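Long-range contact in pyocin S8 (Pseudomonas aeruginosa, PDB 6W0V), which is a bacteriocin whose nuclease domain, crystallised here as a mutant in complex with its immunity protein, probably kills target bacteria by cutting their DNA: residues His97-Ile102 against Ile111-Val116. The protein carries 1 engineered substitution. Numbering follows the deposited sequence.
Sequences HHVVQI and IDNLRV
His-97 and His-98 end one strand of an antiparallel hairpin, and Arg-115 and Leu-114 begin its partner. His-97 and Arg-115 form the hydrogen-bonded pair: His-97 N donates to Arg-115 O at 2.6 Å, and Arg-115 N returns a bond to His-97 O at 2.8 Å. Past His-98 the strand gives way to a turn, where Asn-113 takes over. Its backbone O accepts Val-99 N at 2.7 Å, while its side-chain amide grips both polar backbone atoms of Val-100. OD1 receives Val-100 N on a lone pair at 2.7 Å, and ND2 gives a nearly straight bond to Val-100 O at 2.8 Å, lying in the amide plane. With CG anti to the backbone N (chi1 -168°), the amide reaches across to this turn, and its second ND2 bond goes to Ala-107 O.

Packing is tight around the His-98 ring. Leu-114 CD2 presses on one face, 3.2 Å from His-98 CD2, and Ile-102 CD1 covers the opposite face, offset toward the rim; Asn-113 ND2 sits at the ring edge. His-98 NE2 bonds to Val-108 O, while Leu-114 also packs on Trp-45 and Phe-48 of helix 45-57. The other side is looser: Val-99 and Val-100 are exposed, and the Arg-115 chain, bent at chi2 and chi3, leads away toward Gly-26 O.

His-97, whose ring meets that of His-122 on helix 119-122, belongs with His-98 and Asn-113 to a pattern consistent with the H-N-H motif and ββα-metal fold of colicin nucleases. Here the asparagine acts as a bracket: bonds to both sides of its amide oppose a flip and tie the turn after the histidine pair to the second strand.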
# COMPACT_ATOMS: atom_id res chain seq x y z
N HIS A 97 -2.80 0.76 13.02
CA HIS A 97 -3.84 1.20 13.97
C HIS A 97 -3.23 1.19 15.37
O HIS A 97 -2.55 0.22 15.71
CB HIS A 97 -5.05 0.29 13.90
CG HIS A 97 -6.06 0.62 14.94
ND1 HIS A 97 -6.71 1.83 14.96
CD2 HIS A 97 -6.51 -0.10 15.99
CE1 HIS A 97 -7.55 1.85 15.98
NE2 HIS A 97 -7.44 0.68 16.63
N HIS A 98 -3.47 2.25 16.11
CA HIS A 98 -3.15 2.33 17.56
C HIS A 98 -4.31 1.71 18.32
O HIS A 98 -5.39 2.30 18.32
CB HIS A 98 -2.89 3.76 17.94
CG HIS A 98 -1.59 4.22 17.39
ND1 HIS A 98 -1.51 4.86 16.18
CD2 HIS A 98 -0.34 4.08 17.85
CE1 HIS A 98 -0.24 5.14 15.94
NE2 HIS A 98 0.49 4.69 16.96
N VAL A 99 -4.08 0.53 18.90
CA VAL A 99 -5.14 -0.28 19.57
C VAL A 99 -5.72 0.57 20.70
O VAL A 99 -6.95 0.73 20.75
CB VAL A 99 -4.59 -1.62 20.09
CG1 VAL A 99 -5.63 -2.36 20.91
CG2 VAL A 99 -4.10 -2.48 18.94
N VAL A 100 -4.85 1.07 21.56
CA VAL A 100 -5.21 2.15 22.52
C VAL A 100 -4.97 3.46 21.78
O VAL A 100 -3.82 3.71 21.36
CB VAL A 100 -4.40 2.09 23.83
CG1 VAL A 100 -4.73 3.26 24.74
CG2 VAL A 100 -4.61 0.77 24.55
N GLN A 101 -6.02 4.23 21.59
CA GLN A 101 -5.96 5.49 20.81
C GLN A 101 -4.99 6.44 21.51
O GLN A 101 -4.98 6.50 22.76
CB GLN A 101 -7.37 6.05 20.65
CG GLN A 101 -8.26 5.11 19.86
CD GLN A 101 -9.69 5.59 19.80
OE1 GLN A 101 -10.00 6.72 20.16
NE2 GLN A 101 -10.58 4.72 19.33
N ILE A 102 -4.22 7.18 20.72
CA ILE A 102 -3.24 8.18 21.23
C ILE A 102 -4.00 9.16 22.12
O ILE A 102 -3.48 9.48 23.19
CB ILE A 102 -2.53 8.88 20.06
CG1 ILE A 102 -1.93 7.84 19.11
CG2 ILE A 102 -1.50 9.87 20.57
CD1 ILE A 102 -1.54 6.55 19.80
N ILE A 111 5.02 -0.56 19.63
CA ILE A 111 4.77 -1.55 18.56
C ILE A 111 3.67 -2.50 19.02
O ILE A 111 2.88 -2.92 18.19
CB ILE A 111 6.08 -2.26 18.23
CG1 ILE A 111 7.09 -1.25 17.67
CG2 ILE A 111 5.84 -3.41 17.27
CD1 ILE A 111 8.51 -1.70 17.79
N ASP A 112 3.58 -2.79 20.31
CA ASP A 112 2.56 -3.73 20.81
C ASP A 112 1.20 -3.04 20.86
O ASP A 112 0.19 -3.73 21.06
CB ASP A 112 2.99 -4.31 22.16
CG ASP A 112 4.27 -5.10 22.01
OD1 ASP A 112 4.37 -5.85 21.04
OD2 ASP A 112 5.16 -4.94 22.85
N ASN A 113 1.18 -1.72 20.66
CA ASN A 113 -0.08 -0.95 20.57
C ASN A 113 -0.51 -0.84 19.11
O ASN A 113 -1.49 -0.13 18.83
CB ASN A 113 0.08 0.45 21.17
CG ASN A 113 -1.26 1.12 21.34
OD1 ASN A 113 -2.25 0.46 21.67
ND2 ASN A 113 -1.31 2.42 21.09
N LEU A 114 0.20 -1.50 18.20
CA LEU A 114 -0.08 -1.34 16.76
C LEU A 114 -0.68 -2.62 16.22
O LEU A 114 -0.23 -3.71 16.56
CB LEU A 114 1.20 -1.00 16.01
CG LEU A 114 1.96 0.20 16.57
CD1 LEU A 114 3.21 0.43 15.75
CD2 LEU A 114 1.08 1.44 16.60
N ARG A 115 -1.65 -2.43 15.34
CA ARG A 115 -2.21 -3.52 14.52
C ARG A 115 -2.21 -3.02 13.10
O ARG A 115 -2.54 -1.86 12.89
CB ARG A 115 -3.64 -3.82 14.93
CG ARG A 115 -3.78 -4.22 16.38
CD ARG A 115 -2.96 -5.44 16.64
NE ARG A 115 -3.59 -6.66 16.16
CZ ARG A 115 -3.41 -7.83 16.77
NH1 ARG A 115 -3.97 -8.93 16.30
NH2 ARG A 115 -2.67 -7.89 17.86
N VAL A 116 -1.90 -3.88 12.16
CA VAL A 116 -2.11 -3.49 10.75
C VAL A 116 -3.51 -3.94 10.37
O VAL A 116 -3.91 -5.06 10.70
CB VAL A 116 -1.01 -4.02 9.85
CG1 VAL A 116 -1.29 -3.66 8.40
CG2 VAL A 116 0.33 -3.46 10.30